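Side-chain contacts in UPF0098 protein CT_736 (Chlamydia trachomatis, PDB 3N08), which is of uncertain function but, as a homologue of phosphatidylethanolamine-binding proteins, probably binds phosphorylated or other anionic ligands in a small pocket: residues P30-S35 against L44-E49; R15-K20 against H108-Y113. One frame throughout, in Å; residues are numbered along the deposited sequence. Where two conformers were deposited one is given.

Contact 1: P30-S35 against L44-E49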
ATOM      1  N   PRO B  30       3.030  16.923  -7.026  1.00  8.90           N
ATOM      2  CA  PRO B  30       3.577  15.693  -7.605  1.00 10.25           C
ATOM      3  C   PRO B  30       2.472  14.764  -8.089  1.00  8.26           C
ATOM      4  O   PRO B  30       1.337  14.835  -7.588  1.00  9.29           O
ATOM      5  CB  PRO B  30       4.301  15.049  -6.417  1.00 10.18           C
ATOM      6  CG  PRO B  30       3.488  15.528  -5.208  1.00 11.19           C
ATOM      7  CD  PRO B  30       3.084  16.933  -5.554  1.00  9.43           C
ATOM      8  N   PRO B  31       2.805  13.891  -9.051  1.00  8.44           N
ATOM      9  CA  PRO B  31       1.836  12.884  -9.483  1.00  8.24           C
ATOM     10  C   PRO B  31       1.564  11.881  -8.372  1.00  8.12           C
ATOM     11  O   PRO B  31       2.462  11.488  -7.635  1.00  8.50           O
ATOM     12  CB  PRO B  31       2.529  12.218 -10.669  1.00 11.64           C
ATOM     13  CG  PRO B  31       3.979  12.351 -10.357  1.00 13.30           C
ATOM     14  CD  PRO B  31       4.136  13.671  -9.626  1.00 10.50           C
ATOM     15  N   LEU B  32       0.307  11.510  -8.206  1.00  8.82           N
ATOM     16  CA  LEU B  32      -0.078  10.508  -7.224  1.00  7.85           C
ATOM     17  C   LEU B  32      -1.086   9.567  -7.821  1.00  9.55           C
ATOM     18  O   LEU B  32      -1.901   9.970  -8.651  1.00 10.71           O
ATOM     19  CB  LEU B  32      -0.727  11.185  -6.026  1.00  9.01           C
ATOM     20  CG  LEU B  32       0.180  12.142  -5.245  1.00  9.20           C
ATOM     21  CD1 LEU B  32      -0.657  12.957  -4.258  1.00 10.48           C
ATOM     22  CD2 LEU B  32       1.243  11.350  -4.488  1.00  9.27           C
ATOM     23  N   SER B  33      -1.040   8.312  -7.394  1.00  9.35           N
ATOM     24  CA  SER B  33      -1.964   7.268  -7.847  1.00 10.12           C
ATOM     25  C   SER B  33      -2.633   6.603  -6.672  1.00  9.96           C
ATOM     26  O   SER B  33      -1.981   6.231  -5.685  1.00  9.28           O
ATOM     27  CB  SER B  33      -1.229   6.180  -8.620  1.00 11.52           C
ATOM     28  OG  SER B  33      -0.695   6.699  -9.827  1.00 18.53           O
ATOM     29  N   PHE B  34      -3.938   6.447  -6.774  1.00  9.93           N
ATOM     30  CA  PHE B  34      -4.740   5.748  -5.794  1.00 11.82           C
ATOM     31  C   PHE B  34      -5.151   4.426  -6.425  1.00 12.64           C
ATOM     32  O   PHE B  34      -5.587   4.395  -7.588  1.00 15.39           O
ATOM     33  CB  PHE B  34      -6.000   6.550  -5.465  1.00 12.84           C
ATOM     34  CG  PHE B  34      -5.730   7.919  -4.904  1.00 13.45           C
ATOM     35  CD1 PHE B  34      -5.412   8.980  -5.743  1.00 14.53           C
ATOM     36  CD2 PHE B  34      -5.788   8.156  -3.543  1.00 12.70           C
ATOM     37  CE1 PHE B  34      -5.164  10.253  -5.220  1.00 18.27           C
ATOM     38  CE2 PHE B  34      -5.569   9.419  -3.027  1.00 16.50           C
ATOM     39  CZ  PHE B  34      -5.244  10.464  -3.860  1.00 17.32           C
ATOM     40  N   SER B  35      -5.002   3.322  -5.721  0.55  9.94           N
ATOM     41  CA  SER B  35      -5.501   2.081  -6.275  0.55  9.51           C
ATOM     42  C   SER B  35      -5.977   1.172  -5.166  0.55  8.74           C
ATOM     43  O   SER B  35      -5.720   1.398  -3.985  0.55  8.87           O
ATOM     44  CB  SER B  35      -4.442   1.401  -7.133  0.55 13.73           C
ATOM     45  OG  SER B  35      -3.346   0.997  -6.335  0.55 15.68           O
ATOM     46  N   LEU B  44     -12.603  10.137  -1.536  1.00  9.76           N
ATOM     47  CA  LEU B  44     -11.234  10.063  -1.031  1.00  8.19           C
ATOM     48  C   LEU B  44     -10.790  11.409  -0.492  1.00  7.82           C
ATOM     49  O   LEU B  44     -11.220  12.466  -0.943  1.00  8.42           O
ATOM     50  CB  LEU B  44     -10.267   9.641  -2.143  1.00 10.21           C
ATOM     51  CG  LEU B  44     -10.389   8.221  -2.706  1.00 11.20           C
ATOM     52  CD1 LEU B  44      -9.561   8.044  -3.981  1.00 13.09           C
ATOM     53  CD2 LEU B  44      -9.961   7.215  -1.639  1.00 21.85           C
ATOM     54  N   VAL B  45      -9.882  11.329   0.468  1.00  7.96           N
ATOM     55  CA  VAL B  45      -9.236  12.471   1.097  1.00  7.96           C
ATOM     56  C   VAL B  45      -7.723  12.310   1.019  1.00  6.83           C
ATOM     57  O   VAL B  45      -7.209  11.194   1.193  1.00  7.51           O
ATOM     58  CB  VAL B  45      -9.634  12.551   2.577  1.00  9.37           C
ATOM     59  CG1 VAL B  45      -8.909  13.687   3.290  1.00  9.67           C
ATOM     60  CG2 VAL B  45     -11.153  12.668   2.701  1.00 12.27           C
ATOM     61  N   LEU B  46      -7.028  13.414   0.778  1.00  7.24           N
ATOM     62  CA  LEU B  46      -5.561  13.461   0.789  1.00  7.54           C
ATOM     63  C   LEU B  46      -5.075  14.550   1.737  1.00  7.70           C
ATOM     64  O   LEU B  46      -5.539  15.679   1.654  1.00  7.79           O
ATOM     65  CB  LEU B  46      -5.070  13.715  -0.636  1.00  8.66           C
ATOM     66  CG  LEU B  46      -3.555  13.900  -0.778  1.00  9.00           C
ATOM     67  CD1 LEU B  46      -2.797  12.637  -0.550  1.00 11.42           C
ATOM     68  CD2 LEU B  46      -3.175  14.490  -2.124  1.00 11.51           C
ATOM     69  N   ILE B  47      -4.155  14.202   2.639  1.00  7.11           N
ATOM     70  CA  ILE B  47      -3.524  15.187   3.521  1.00  8.46           C
ATOM     71  C   ILE B  47      -2.014  14.999   3.384  1.00  7.11           C
ATOM     72  O   ILE B  47      -1.519  13.895   3.559  1.00  8.72           O
ATOM     73  CB  ILE B  47      -3.963  15.027   4.981  1.00 10.13           C
ATOM     74  CG1 ILE B  47      -5.469  15.190   5.101  1.00 10.29           C
ATOM     75  CG2 ILE B  47      -3.214  16.025   5.885  1.00 11.77           C
ATOM     76  CD1 ILE B  47      -6.016  14.912   6.486  1.00 13.41           C
ATOM     77  N   VAL B  48      -1.286  16.081   3.093  1.00  8.29           N
ATOM     78  CA  VAL B  48       0.164  16.017   2.971  1.00  8.01           C
ATOM     79  C   VAL B  48       0.746  16.922   4.025  1.00  7.83           C
ATOM     80  O   VAL B  48       0.368  18.097   4.135  1.00  8.33           O
ATOM     81  CB  VAL B  48       0.637  16.467   1.583  1.00  7.57           C
ATOM     82  CG1 VAL B  48       2.131  16.347   1.424  1.00 10.60           C
ATOM     83  CG2 VAL B  48      -0.097  15.698   0.490  1.00  9.69           C
ATOM     84  N   GLU B  49       1.680  16.390   4.788  1.00  7.67           N
ATOM     85  CA  GLU B  49       2.240  17.153   5.875  1.00  8.97           C
ATOM     86  C   GLU B  49       3.699  16.851   6.130  1.00  8.61           C
ATOM     87  O   GLU B  49       4.218  15.802   5.750  1.00  8.92           O
ATOM     88  CB  GLU B  49       1.428  16.949   7.128  1.00 12.71           C
ATOM     89  CG  GLU B  49       1.368  15.533   7.584  1.00 13.07           C
ATOM     90  CD  GLU B  49       0.358  15.321   8.717  1.00 17.55           C
ATOM     91  OE1 GLU B  49      -0.675  16.024   8.750  1.00 20.05           O
ATOM     92  OE2 GLU B  49       0.603  14.460   9.586  1.00 15.63           O
TER
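L32 meets L46 through one methyl each: CD1 of L32 lies 3.6 Å from CD2 of L46, and the two side chains run at a slant to one another, so that only one methyl of each is in touch. The conformers differ. In L32 the CG carbon stands beside the backbone N (chi1 -63°), whereas L46 swings its CG anti to the backbone N (chi1 175°), and this choice together with a chi2 of 70° carries CD2 over to the branch of its partner. Backbone bonds to L78 and T7 hold L32 and S33 in the smaller sheet while L32 itself points inward. The principle at work is the face-to-face packing of two beta sheets, the sandwich core of the PEBP fold: strand 32-35 is the middle member of a small antiparallel sheet, strand 43-50 an inner member of the large mixed one, and between them there is no hydrogen bond, only apolar side chains. The CA atoms of L32 and L46 are accordingly 10.1 Å apart, far beyond the spacing of paired strands. Two residues on, F34 points the same way and gives up more surface to the opposite strand than any other residue of the pair. Here a single methyl, CD1 of L44, lies obliquely against the base of the ring, 3.8 Å from CD2 of F34 and nearly as close to CG of F34, with CB of F34 only slightly farther off. The two side chains slide past each other in opposite directions, so L44 meets the stem of the phenylalanine more than its far end. L6 of strand 5-7 touches both F34 and L46, while A114 of strand 108-117 also packs against F34.

Contact 2: R15-K20 against H108-Y113; sequences RPIPKK and HRYYFY
I17 meets strand 108-113 with a single atom, its terminal methyl CD1, which reaches two aromatic residues standing two positions apart on the same side of that strand. The isoleucine is extended toward them: CG1 sits beside the backbone N (chi1 -61°) and the chain then continues nearly straight to CD1 (chi2 168°), while the shorter branch CG2 takes the place anti to the N. CD1 comes to 4.0 Å from CB of Y110 and 4.1 Å from CD2 of Y110, touching the tyrosine at its root and near side; the two side chains cross at about a right angle, and the methyl approaches the ring obliquely. Toward F112 the approach is different, for CD1 lies close to the ring plane and meets its rim, 4.3 Å from CE1 of F112. The three residues that touch are all buried.

The rings of Y110 and H65 meet edge-to-face, and P101 and P103 touch the Y110 side chain. H108, two residues earlier, is hydrogen-bonded through ND1 to D50 and through NE2 to D105. As in related PEBPs, this cluster probably lines the ligand pocket. Strand 140-150 lies between the two segments in the large sheet: backbone hydrogen bonds join T149 to R15 and I17, G148 to Y110, and Y150 to H108.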
ATOM      1  N   ARG B  15      12.101   7.841  -0.468  1.00  9.33           N
ATOM      2  CA  ARG B  15      13.115   8.330  -1.411  1.00  9.70           C
ATOM      3  C   ARG B  15      12.895   9.812  -1.701  1.00  8.37           C
ATOM      4  O   ARG B  15      11.867  10.358  -1.354  1.00  9.98           O
ATOM      5  CB  ARG B  15      13.097   7.524  -2.714  1.00 12.15           C
ATOM      6  CG  ARG B  15      13.314   6.011  -2.499  1.00 13.22           C
ATOM      7  CD  ARG B  15      14.511   5.717  -1.599  1.00 17.43           C
ATOM      8  NE  ARG B  15      15.745   6.256  -2.184  1.00 23.75           N
ATOM      9  CZ  ARG B  15      16.857   6.549  -1.512  1.00 23.79           C
ATOM     10  NH1 ARG B  15      16.926   6.373  -0.206  1.00 25.79           N
ATOM     11  NH2 ARG B  15      17.911   7.033  -2.159  1.00 30.18           N
ATOM     12  N   PRO B  16      13.879  10.455  -2.318  1.00  9.29           N
ATOM     13  CA  PRO B  16      13.761  11.893  -2.577  1.00 10.18           C
ATOM     14  C   PRO B  16      12.674  12.233  -3.584  1.00 10.32           C
ATOM     15  O   PRO B  16      12.569  11.602  -4.658  1.00 11.25           O
ATOM     16  CB  PRO B  16      15.143  12.259  -3.140  1.00 11.38           C
ATOM     17  CG  PRO B  16      16.080  11.250  -2.551  1.00 11.74           C
ATOM     18  CD  PRO B  16      15.248   9.973  -2.547  1.00 10.08           C
ATOM     19  N   ILE B  17      11.867  13.236  -3.251  1.00  9.61           N
ATOM     20  CA  ILE B  17      10.919  13.838  -4.177  1.00  9.45           C
ATOM     21  C   ILE B  17      11.710  14.672  -5.181  1.00  9.11           C
ATOM     22  O   ILE B  17      12.563  15.470  -4.776  1.00 11.00           O
ATOM     23  CB  ILE B  17       9.960  14.757  -3.408  1.00 10.20           C
ATOM     24  CG1 ILE B  17       9.175  13.930  -2.381  1.00  9.80           C
ATOM     25  CG2 ILE B  17       9.042  15.495  -4.357  1.00 11.50           C
ATOM     26  CD1 ILE B  17       8.390  14.781  -1.352  1.00  9.96           C
ATOM     27  N   PRO B  18      11.464  14.498  -6.498  1.00  8.98           N
ATOM     28  CA  PRO B  18      12.208  15.306  -7.475  1.00 10.10           C
ATOM     29  C   PRO B  18      12.073  16.804  -7.278  1.00 10.27           C
ATOM     30  O   PRO B  18      11.059  17.334  -6.816  1.00 10.43           O
ATOM     31  CB  PRO B  18      11.618  14.871  -8.814  1.00 11.42           C
ATOM     32  CG  PRO B  18      11.132  13.454  -8.536  1.00 10.51           C
ATOM     33  CD  PRO B  18      10.621  13.481  -7.143  1.00  9.83           C
ATOM     34  N   LYS B  19      13.139  17.491  -7.667  1.00 10.34           N
ATOM     35  CA  LYS B  19      13.269  18.926  -7.502  1.00 11.72           C
ATOM     36  C   LYS B  19      12.085  19.707  -8.080  1.00 11.18           C
ATOM     37  O   LYS B  19      11.683  20.735  -7.541  1.00 12.23           O
ATOM     38  CB  LYS B  19      14.572  19.357  -8.154  1.00 13.22           C
ATOM     39  CG  LYS B  19      14.818  20.851  -8.093  1.00 13.74           C
ATOM     40  CD  LYS B  19      16.220  21.199  -8.572  1.00 17.25           C
ATOM     41  CE  LYS B  19      17.241  20.910  -7.482  1.00 20.78           C
ATOM     42  NZ  LYS B  19      18.604  21.308  -7.948  1.00 28.54           N
ATOM     43  N   LYS B  20      11.543  19.215  -9.192  1.00 11.57           N
ATOM     44  CA  LYS B  20      10.440  19.859  -9.896  1.00 12.96           C
ATOM     45  C   LYS B  20       9.242  20.176  -8.968  1.00 12.86           C
ATOM     46  O   LYS B  20       8.490  21.122  -9.201  1.00 12.58           O
ATOM     47  CB  LYS B  20       9.999  18.880 -10.996  1.00 25.25           C
ATOM     48  CG  LYS B  20       8.870  19.302 -11.900  1.00 38.29           C
ATOM     49  CD  LYS B  20       8.540  18.130 -12.828  1.00 46.57           C
ATOM     50  CE  LYS B  20       7.618  18.513 -13.972  1.00 53.56           C
ATOM     51  NZ  LYS B  20       8.344  19.188 -15.074  1.00 67.55           N
ATOM     52  N   HIS B 108      13.825  16.983   5.079  1.00  8.81           N
ATOM     53  CA  HIS B 108      12.548  16.694   5.743  1.00  9.66           C
ATOM     54  C   HIS B 108      11.827  15.546   5.075  1.00  7.81           C
ATOM     55  O   HIS B 108      12.049  15.267   3.899  1.00  8.98           O
ATOM     56  CB  HIS B 108      11.581  17.874   5.667  1.00  9.25           C
ATOM     57  CG  HIS B 108      12.007  19.103   6.399  1.00  9.90           C
ATOM     58  ND1 HIS B 108      11.161  20.182   6.510  1.00  9.78           N
ATOM     59  CD2 HIS B 108      13.162  19.467   7.002  1.00 10.67           C
ATOM     60  CE1 HIS B 108      11.762  21.151   7.174  1.00  9.60           C
ATOM     61  NE2 HIS B 108      12.987  20.750   7.460  1.00 10.15           N
ATOM     62  N   ARG B 109      10.961  14.906   5.859  1.00  9.51           N
ATOM     63  CA  ARG B 109      10.023  13.905   5.376  1.00  7.94           C
ATOM     64  C   ARG B 109       8.654  14.515   5.154  1.00  8.64           C
ATOM     65  O   ARG B 109       8.154  15.273   5.993  1.00 11.12           O
ATOM     66  CB  ARG B 109       9.922  12.793   6.430  1.00  9.11           C
ATOM     67  CG  ARG B 109      11.198  12.049   6.668  1.00 10.66           C
ATOM     68  CD  ARG B 109      11.115  11.211   7.945  1.00 11.99           C
ATOM     69  NE  ARG B 109      10.972  12.062   9.121  1.00 12.14           N
ATOM     70  CZ  ARG B 109      10.723  11.628  10.342  1.00 13.86           C
ATOM     71  NH1 ARG B 109      10.590  10.316  10.548  1.00 15.17           N
ATOM     72  NH2 ARG B 109      10.617  12.495  11.342  1.00 14.45           N
ATOM     73  N   TYR B 110       8.072  14.204   4.002  1.00  7.65           N
ATOM     74  CA  TYR B 110       6.744  14.663   3.624  1.00  7.71           C
ATOM     75  C   TYR B 110       5.857  13.428   3.510  1.00  7.55           C
ATOM     76  O   TYR B 110       6.085  12.543   2.667  1.00  8.13           O
ATOM     77  CB  TYR B 110       6.808  15.463   2.297  1.00  7.59           C
ATOM     78  CG  TYR B 110       7.669  16.674   2.453  1.00  7.52           C
ATOM     79  CD1 TYR B 110       7.155  17.869   2.919  1.00  8.01           C
ATOM     80  CD2 TYR B 110       9.035  16.587   2.249  1.00  7.55           C
ATOM     81  CE1 TYR B 110       7.975  18.974   3.137  1.00  8.38           C
ATOM     82  CE2 TYR B 110       9.864  17.668   2.486  1.00  8.87           C
ATOM     83  CZ  TYR B 110       9.324  18.856   2.913  1.00  8.20           C
ATOM     84  OH  TYR B 110      10.189  19.906   3.159  1.00  9.23           O
ATOM     85  N   TYR B 111       4.853  13.382   4.377  1.00  6.97           N
ATOM     86  CA  TYR B 111       3.931  12.252   4.456  1.00  7.32           C
ATOM     87  C   TYR B 111       2.649  12.602   3.730  1.00  8.50           C
ATOM     88  O   TYR B 111       2.073  13.694   3.917  1.00  8.74           O
ATOM     89  CB  TYR B 111       3.636  11.913   5.904  1.00  8.31           C
ATOM     90  CG  TYR B 111       4.782  11.206   6.585  1.00  9.28           C
ATOM     91  CD1 TYR B 111       4.862   9.821   6.597  1.00 10.09           C
ATOM     92  CD2 TYR B 111       5.797  11.922   7.218  1.00  9.80           C
ATOM     93  CE1 TYR B 111       5.900   9.170   7.217  1.00 11.02           C
ATOM     94  CE2 TYR B 111       6.831  11.275   7.832  1.00 11.81           C
ATOM     95  CZ  TYR B 111       6.883   9.896   7.827  1.00 11.32           C
ATOM     96  OH  TYR B 111       7.958   9.278   8.455  1.00 13.85           O
ATOM     97  N   PHE B 112       2.220  11.679   2.877  1.00  7.02           N
ATOM     98  CA  PHE B 112       1.019  11.790   2.077  1.00  6.70           C
ATOM     99  C   PHE B 112       0.052  10.720   2.566  1.00  7.00           C
ATOM    100  O   PHE B 112       0.352   9.530   2.519  1.00  8.64           O
ATOM    101  CB  PHE B 112       1.332  11.497   0.618  1.00  7.48           C
ATOM    102  CG  PHE B 112       2.280  12.456  -0.036  1.00  7.25           C
ATOM    103  CD1 PHE B 112       3.636  12.487   0.301  1.00  8.34           C
ATOM    104  CD2 PHE B 112       1.832  13.312  -1.000  1.00  8.91           C
ATOM    105  CE1 PHE B 112       4.490  13.379  -0.331  1.00  9.89           C
ATOM    106  CE2 PHE B 112       2.688  14.193  -1.627  1.00  9.33           C
ATOM    107  CZ  PHE B 112       4.021  14.218  -1.285  1.00 10.13           C
ATOM    108  N   TYR B 113      -1.074  11.139   3.110  1.00  6.89           N
ATOM    109  CA  TYR B 113      -2.037  10.222   3.697  1.00  8.91           C
ATOM    110  C   TYR B 113      -3.293  10.231   2.851  1.00  7.66           C
ATOM    111  O   TYR B 113      -3.845  11.291   2.588  1.00  8.82           O
ATOM    112  CB  TYR B 113      -2.397  10.669   5.117  1.00  9.58           C
ATOM    113  CG  TYR B 113      -1.233  10.653   6.072  1.00  9.91           C
ATOM    114  CD1 TYR B 113      -0.658   9.461   6.457  1.00 13.27           C
ATOM    115  CD2 TYR B 113      -0.696  11.819   6.572  1.00 12.87           C
ATOM    116  CE1 TYR B 113       0.423   9.432   7.353  1.00 14.21           C
ATOM    117  CE2 TYR B 113       0.362  11.796   7.471  1.00 13.73           C
ATOM    118  CZ  TYR B 113       0.912  10.603   7.835  1.00 12.30           C
ATOM    119  OH  TYR B 113       1.985  10.608   8.725  1.00 13.93           O
TER

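Contact 1 joins the small sheet to the large one, whereas contact 2 brings I17, just after edge strand 15-16, against strand 108-117 of that same large sheet. Their centres lie 12 Å apart, and segments 44-49 and 108-113 are neighbouring antiparallel strands. Probable backbone hydrogen bonds join them, I47 O to Y113 N at 2.8 Å and E49 O to Y111 N at 2.9 Å. F112 of contact 2 links the two, packing against residues of both contact 1 segments: its CD2 is 3.4 Å from V48 CG2 and 4.0 Å from CD2 of L32, while P30 CG approaches CE2 of F112 to 3.9 Å. Contact 2 lies nearer the probable ligand pocket around H108 and D50.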